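Local coordinates for DNA replication licensing factor MCM related protein (Thermoplasma acidophilum, PDB 4ME3), which is the N-terminal, zinc-binding part of an archaeal MCM protein, which probably binds single-stranded DNA and serves as an ATP-driven replicative helicase, at residues Y229-E243 and F255-D267. Residues are numbered along the deposited sequence; the frame is centred on the assembly and turned at random.
Sequences YPGNRVIVDGILRTE and FFTYLYAINVRKD
Asp237 and Asn263 lie side by side on one face of the sheet in the MCM OB domain, where the antiparallel hairpin 233-247/250-261 gives way, past the corner at Ile262, to strand 263-267. Asn263 ND2 donates to Asp237 OD2 over 3.2 Å, the carboxylate and amide lying nearly coplanar, while the other carboxylate oxygen, OD1, is hydrogen-bonded to Ser125. Beside them is a classic beta bulge: the extra residue on the second chain, Ile262 beside Asn263 opposite Asp237, shifts the register by one, and Asp237 O accepts from both Ile262 N (2.7 Å) and Asn263 N. Gly238 suits the next place, because a CB would collide with Tyr260 O and Leu259 CG. On the buried face Val236 CG1 meets Leu259 CD2 at 3.5 Å; Ile218 of strand 215-221 backs Val236.

Toward the hairpin tip, Arg241 lays its CB over one face of the Tyr258 ring, 3.6 Å from the centroid, and Glu243 CB does likewise on Phe256. Tyr258 can receive it because its CG stands between the backbone N and the carbonyl carbon (chi1 70°), which swings the ring across to the neighbouring strand. From there the bent arginine chain carries its guanidinium to a salt bridge with Glu70.

At the far end Lys266 NZ gives a 2.7 Å hydrogen bond to Asn232 OD1, and Tyr229 N reaches the same oxygen at 2.8 Å from the opposite face of the amide, tying the type II turn 229-232 to the last strand. A leucine in place of Asn232 would probably leave Tyr229 N and Lys266 NZ without this shared acceptor, although the ammonium also bonds Leu227 O. The chemistry thus changes along the contact: a carboxylate-amide pair and bulge at the corner, one shared amide oxygen at the turn, and aliphatic carbons on aromatic faces along the arm, where Glu70 meets the arginine's charge.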
loop_
_atom_site.group_PDB
_atom_site.type_symbol
_atom_site.label_atom_id
_atom_site.label_comp_id
_atom_site.label_asym_id
_atom_site.label_seq_id
_atom_site.Cartn_x
_atom_site.Cartn_y
_atom_site.Cartn_z
ATOM N N TYR A 229 -1.397 13.106 -15.115
ATOM C CA TYR A 229 -1.969 13.252 -16.447
ATOM C C TYR A 229 -0.868 13.239 -17.506
ATOM O O TYR A 229 0.290 13.545 -17.211
ATOM C CB TYR A 229 -2.745 14.571 -16.546
ATOM C CG TYR A 229 -3.845 14.729 -15.522
ATOM C CD1 TYR A 229 -3.585 15.279 -14.274
ATOM C CD2 TYR A 229 -5.147 14.342 -15.808
ATOM C CE1 TYR A 229 -4.589 15.430 -13.335
ATOM C CE2 TYR A 229 -6.160 14.489 -14.875
ATOM C CZ TYR A 229 -5.876 15.035 -13.642
ATOM O OH TYR A 229 -6.880 15.182 -12.713
ATOM N N PRO A 230 -1.221 12.891 -18.753
ATOM C CA PRO A 230 -0.206 12.847 -19.811
ATOM C C PRO A 230 0.558 14.159 -19.963
ATOM O O PRO A 230 -0.046 15.230 -20.003
ATOM C CB PRO A 230 -1.029 12.546 -21.066
ATOM C CG PRO A 230 -2.199 11.781 -20.559
ATOM C CD PRO A 230 -2.522 12.377 -19.217
ATOM N N GLY A 231 1.882 14.061 -20.041
ATOM C CA GLY A 231 2.740 15.223 -20.157
ATOM C C GLY A 231 3.382 15.617 -18.838
ATOM O O GLY A 231 4.389 16.326 -18.823
ATOM N N ASN A 232 2.799 15.168 -17.727
ATOM C CA ASN A 232 3.337 15.489 -16.408
ATOM C C ASN A 232 4.742 14.938 -16.229
ATOM O O ASN A 232 5.023 13.800 -16.594
ATOM C CB ASN A 232 2.456 14.915 -15.294
ATOM C CG ASN A 232 1.116 15.625 -15.148
ATOM O OD1 ASN A 232 0.284 15.198 -14.347
ATOM N ND2 ASN A 232 0.895 16.696 -15.910
ATOM N N ARG A 233 5.621 15.742 -15.645
ATOM C CA ARG A 233 6.946 15.268 -15.274
ATOM C C ARG A 233 6.905 14.858 -13.812
ATOM O O ARG A 233 6.582 15.668 -12.949
ATOM C CB ARG A 233 7.988 16.359 -15.506
ATOM C CG ARG A 233 8.162 16.693 -16.976
ATOM C CD ARG A 233 9.164 17.804 -17.208
ATOM N NE ARG A 233 9.316 18.064 -18.636
ATOM C CZ ARG A 233 10.105 17.365 -19.447
ATOM N NH1 ARG A 233 10.832 16.359 -18.977
ATOM N NH2 ARG A 233 10.171 17.674 -20.735
ATOM N N VAL A 234 7.221 13.597 -13.536
ATOM C CA VAL A 234 7.043 13.064 -12.191
ATOM C C VAL A 234 8.274 12.344 -11.662
ATOM O O VAL A 234 9.084 11.817 -12.425
ATOM C CB VAL A 234 5.845 12.089 -12.134
ATOM C CG1 VAL A 234 4.594 12.760 -12.663
ATOM C CG2 VAL A 234 6.135 10.826 -12.933
ATOM N N ILE A 235 8.409 12.360 -10.340
ATOM C CA ILE A 235 9.321 11.476 -9.637
ATOM C C ILE A 235 8.471 10.671 -8.676
ATOM O O ILE A 235 7.745 11.237 -7.854
ATOM C CB ILE A 235 10.378 12.241 -8.828
ATOM C CG1 ILE A 235 11.198 13.148 -9.745
ATOM C CG2 ILE A 235 11.279 11.259 -8.087
ATOM C CD1 ILE A 235 12.062 14.138 -9.001
ATOM N N VAL A 236 8.555 9.352 -8.781
ATOM C CA VAL A 236 7.744 8.476 -7.958
ATOM C C VAL A 236 8.629 7.597 -7.090
ATOM O O VAL A 236 9.549 6.946 -7.582
ATOM C CB VAL A 236 6.848 7.585 -8.825
ATOM C CG1 VAL A 236 6.045 6.622 -7.958
ATOM C CG2 VAL A 236 5.918 8.454 -9.663
ATOM N N ASP A 237 8.357 7.611 -5.792
ATOM C CA ASP A 237 8.992 6.694 -4.860
ATOM C C ASP A 237 8.012 5.556 -4.634
ATOM O O ASP A 237 6.850 5.793 -4.315
ATOM C CB ASP A 237 9.292 7.404 -3.540
ATOM C CG ASP A 237 10.028 8.712 -3.737
ATOM O OD1 ASP A 237 11.101 8.704 -4.377
ATOM O OD2 ASP A 237 9.527 9.758 -3.265
ATOM N N GLY A 238 8.457 4.320 -4.808
ATOM C CA GLY A 238 7.542 3.201 -4.711
ATOM C C GLY A 238 8.212 1.856 -4.569
ATOM O O GLY A 238 9.437 1.745 -4.630
ATOM N N ILE A 239 7.394 0.833 -4.364
ATOM C CA ILE A 239 7.882 -0.531 -4.254
ATOM C C ILE A 239 7.859 -1.180 -5.630
ATOM O O ILE A 239 6.828 -1.194 -6.310
ATOM C CB ILE A 239 7.024 -1.362 -3.277
ATOM C CG1 ILE A 239 6.870 -0.620 -1.948
ATOM C CG2 ILE A 239 7.654 -2.732 -3.066
ATOM C CD1 ILE A 239 5.933 -1.285 -0.972
ATOM N N LEU A 240 9.001 -1.714 -6.049
ATOM C CA LEU A 240 9.074 -2.382 -7.337
ATOM C C LEU A 240 8.418 -3.756 -7.246
ATOM O O LEU A 240 8.781 -4.578 -6.405
ATOM C CB LEU A 240 10.524 -2.504 -7.806
ATOM C CG LEU A 240 10.678 -2.968 -9.254
ATOM C CD1 LEU A 240 10.140 -1.913 -10.211
ATOM C CD2 LEU A 240 12.121 -3.284 -9.565
ATOM N N ARG A 241 7.442 -3.989 -8.118
ATOM C CA ARG A 241 6.674 -5.226 -8.117
ATOM C C ARG A 241 6.794 -5.921 -9.465
ATOM O O ARG A 241 7.312 -5.347 -10.418
ATOM C CB ARG A 241 5.201 -4.930 -7.835
ATOM C CG ARG A 241 4.924 -4.407 -6.440
ATOM C CD ARG A 241 5.446 -5.365 -5.391
ATOM N NE ARG A 241 4.884 -5.092 -4.069
ATOM C CZ ARG A 241 5.307 -5.666 -2.947
ATOM N NH1 ARG A 241 6.304 -6.541 -2.978
ATOM N NH2 ARG A 241 4.738 -5.358 -1.788
ATOM N N THR A 242 6.309 -7.156 -9.537
ATOM C CA THR A 242 6.319 -7.911 -10.784
ATOM C C THR A 242 4.912 -8.362 -11.152
ATOM O O THR A 242 4.089 -8.646 -10.282
ATOM C CB THR A 242 7.207 -9.169 -10.687
ATOM O OG1 THR A 242 6.730 -10.012 -9.633
ATOM C CG2 THR A 242 8.650 -8.792 -10.425
ATOM N N GLU A 243 4.647 -8.423 -12.452
ATOM C CA GLU A 243 3.364 -8.886 -12.960
ATOM C C GLU A 243 3.612 -9.930 -14.039
ATOM O O GLU A 243 4.496 -9.768 -14.877
ATOM C CB GLU A 243 2.560 -7.716 -13.527
ATOM C CG GLU A 243 1.249 -8.118 -14.181
ATOM C CD GLU A 243 0.191 -8.525 -13.176
ATOM O OE1 GLU A 243 0.298 -8.123 -11.999
ATOM O OE2 GLU A 243 -0.754 -9.245 -13.567
ATOM N N PHE A 255 7.958 -12.230 -16.747
ATOM C CA PHE A 255 7.237 -11.222 -15.989
ATOM C C PHE A 255 7.674 -9.844 -16.470
ATOM O O PHE A 255 8.588 -9.724 -17.286
ATOM C CB PHE A 255 7.532 -11.371 -14.492
ATOM C CG PHE A 255 6.700 -12.423 -13.804
ATOM C CD1 PHE A 255 6.786 -13.754 -14.176
ATOM C CD2 PHE A 255 5.844 -12.078 -12.769
ATOM C CE1 PHE A 255 6.026 -14.719 -13.540
ATOM C CE2 PHE A 255 5.081 -13.039 -12.131
ATOM C CZ PHE A 255 5.173 -14.362 -12.516
ATOM N N PHE A 256 7.012 -8.807 -15.974
ATOM C CA PHE A 256 7.497 -7.446 -16.163
ATOM C C PHE A 256 7.361 -6.704 -14.843
ATOM O O PHE A 256 6.548 -7.077 -13.997
ATOM C CB PHE A 256 6.747 -6.724 -17.291
ATOM C CG PHE A 256 5.270 -6.553 -17.045
ATOM C CD1 PHE A 256 4.381 -7.569 -17.348
ATOM C CD2 PHE A 256 4.773 -5.365 -16.536
ATOM C CE1 PHE A 256 3.023 -7.411 -17.130
ATOM C CE2 PHE A 256 3.418 -5.201 -16.315
ATOM C CZ PHE A 256 2.540 -6.223 -16.617
ATOM N N THR A 257 8.170 -5.670 -14.659
ATOM C CA THR A 257 8.126 -4.902 -13.425
ATOM C C THR A 257 7.169 -3.724 -13.536
ATOM O O THR A 257 6.940 -3.194 -14.626
ATOM C CB THR A 257 9.509 -4.354 -13.053
ATOM O OG1 THR A 257 10.016 -3.563 -14.133
ATOM C CG2 THR A 257 10.480 -5.486 -12.751
ATOM N N TYR A 258 6.616 -3.329 -12.395
ATOM C CA TYR A 258 5.835 -2.106 -12.287
ATOM C C TYR A 258 6.088 -1.513 -10.909
ATOM O O TYR A 258 6.628 -2.180 -10.032
ATOM C CB TYR A 258 4.344 -2.374 -12.513
ATOM C CG TYR A 258 3.649 -3.152 -11.417
ATOM C CD1 TYR A 258 3.608 -4.542 -11.440
ATOM C CD2 TYR A 258 3.012 -2.497 -10.369
ATOM C CE1 TYR A 258 2.960 -5.255 -10.449
ATOM C CE2 TYR A 258 2.366 -3.201 -9.373
ATOM C CZ TYR A 258 2.341 -4.580 -9.419
ATOM O OH TYR A 258 1.699 -5.279 -8.424
ATOM N N LEU A 259 5.709 -0.256 -10.720
ATOM C CA LEU A 259 6.001 0.426 -9.472
ATOM C C LEU A 259 4.720 0.714 -8.711
ATOM O O LEU A 259 3.789 1.296 -9.261
ATOM C CB LEU A 259 6.740 1.728 -9.753
ATOM C CG LEU A 259 7.450 2.381 -8.563
ATOM C CD1 LEU A 259 8.646 1.547 -8.126
ATOM C CD2 LEU A 259 7.882 3.791 -8.925
ATOM N N TYR A 260 4.678 0.289 -7.451
ATOM C CA TYR A 260 3.581 0.627 -6.556
ATOM C C TYR A 260 3.917 1.915 -5.818
ATOM O O TYR A 260 4.823 1.949 -4.979
ATOM C CB TYR A 260 3.332 -0.500 -5.557
ATOM C CG TYR A 260 2.191 -0.201 -4.622
ATOM C CD1 TYR A 260 0.880 -0.456 -4.996
ATOM C CD2 TYR A 260 2.421 0.354 -3.370
ATOM C CE1 TYR A 260 -0.169 -0.177 -4.150
ATOM C CE2 TYR A 260 1.374 0.641 -2.514
ATOM C CZ TYR A 260 0.081 0.372 -2.911
ATOM O OH TYR A 260 -0.969 0.652 -2.067
ATOM N N ALA A 261 3.180 2.977 -6.121
ATOM C CA ALA A 261 3.531 4.310 -5.648
ATOM C C ALA A 261 3.336 4.477 -4.144
ATOM O O ALA A 261 2.285 4.132 -3.597
ATOM C CB ALA A 261 2.719 5.359 -6.394
ATOM N N ILE A 262 4.364 5.007 -3.486
ATOM C CA ILE A 262 4.284 5.376 -2.076
ATOM C C ILE A 262 4.247 6.892 -1.920
ATOM O O ILE A 262 3.608 7.418 -1.007
ATOM C CB ILE A 262 5.485 4.814 -1.285
ATOM C CG1 ILE A 262 5.455 3.284 -1.285
ATOM C CG2 ILE A 262 5.481 5.341 0.134
ATOM C CD1 ILE A 262 4.238 2.684 -0.615
ATOM N N ASN A 263 4.938 7.591 -2.818
ATOM C CA ASN A 263 5.011 9.046 -2.796
ATOM C C ASN A 263 5.197 9.559 -4.222
ATOM O O ASN A 263 5.903 8.945 -5.023
ATOM C CB ASN A 263 6.170 9.504 -1.905
ATOM C CG ASN A 263 6.194 11.007 -1.683
ATOM O OD1 ASN A 263 5.163 11.630 -1.430
ATOM N ND2 ASN A 263 7.378 11.595 -1.773
ATOM N N VAL A 264 4.552 10.677 -4.539
ATOM C CA VAL A 264 4.598 11.237 -5.887
ATOM C C VAL A 264 4.888 12.731 -5.835
ATOM O O VAL A 264 4.315 13.453 -5.015
ATOM C CB VAL A 264 3.260 11.016 -6.628
ATOM C CG1 VAL A 264 3.211 11.829 -7.910
ATOM C CG2 VAL A 264 3.048 9.534 -6.916
ATOM N N ARG A 265 5.781 13.187 -6.708
ATOM C CA ARG A 265 6.091 14.613 -6.831
ATOM C C ARG A 265 6.077 15.024 -8.296
ATOM O O ARG A 265 6.521 14.269 -9.156
ATOM C CB ARG A 265 7.462 14.927 -6.231
ATOM C CG ARG A 265 7.525 14.814 -4.719
ATOM C CD ARG A 265 6.739 15.926 -4.030
ATOM N NE ARG A 265 6.846 15.832 -2.577
ATOM C CZ ARG A 265 6.048 15.097 -1.805
ATOM N NH1 ARG A 265 5.064 14.380 -2.334
ATOM N NH2 ARG A 265 6.236 15.079 -0.494
ATOM N N LYS A 266 5.573 16.224 -8.565
ATOM C CA LYS A 266 5.492 16.747 -9.927
ATOM C C LYS A 266 6.242 18.064 -10.072
ATOM O O LYS A 266 6.455 18.779 -9.095
ATOM C CB LYS A 266 4.031 16.970 -10.324
ATOM C CG LYS A 266 3.247 15.693 -10.537
ATOM C CD LYS A 266 2.206 15.869 -11.629
ATOM C CE LYS A 266 0.960 16.536 -11.098
ATOM N NZ LYS A 266 -0.022 16.819 -12.179
ATOM N N ASP A 267 6.633 18.383 -11.302
ATOM C CA ASP A 267 7.236 19.678 -11.599
ATOM C C ASP A 267 6.933 20.073 -13.040
ATOM O O ASP A 267 6.561 19.231 -13.856
ATOM C CB ASP A 267 8.746 19.631 -11.373
ATOM C CG ASP A 267 9.464 18.805 -12.418
ATOM O OD1 ASP A 267 9.382 17.561 -12.352
ATOM O OD2 ASP A 267 10.113 19.403 -13.303
#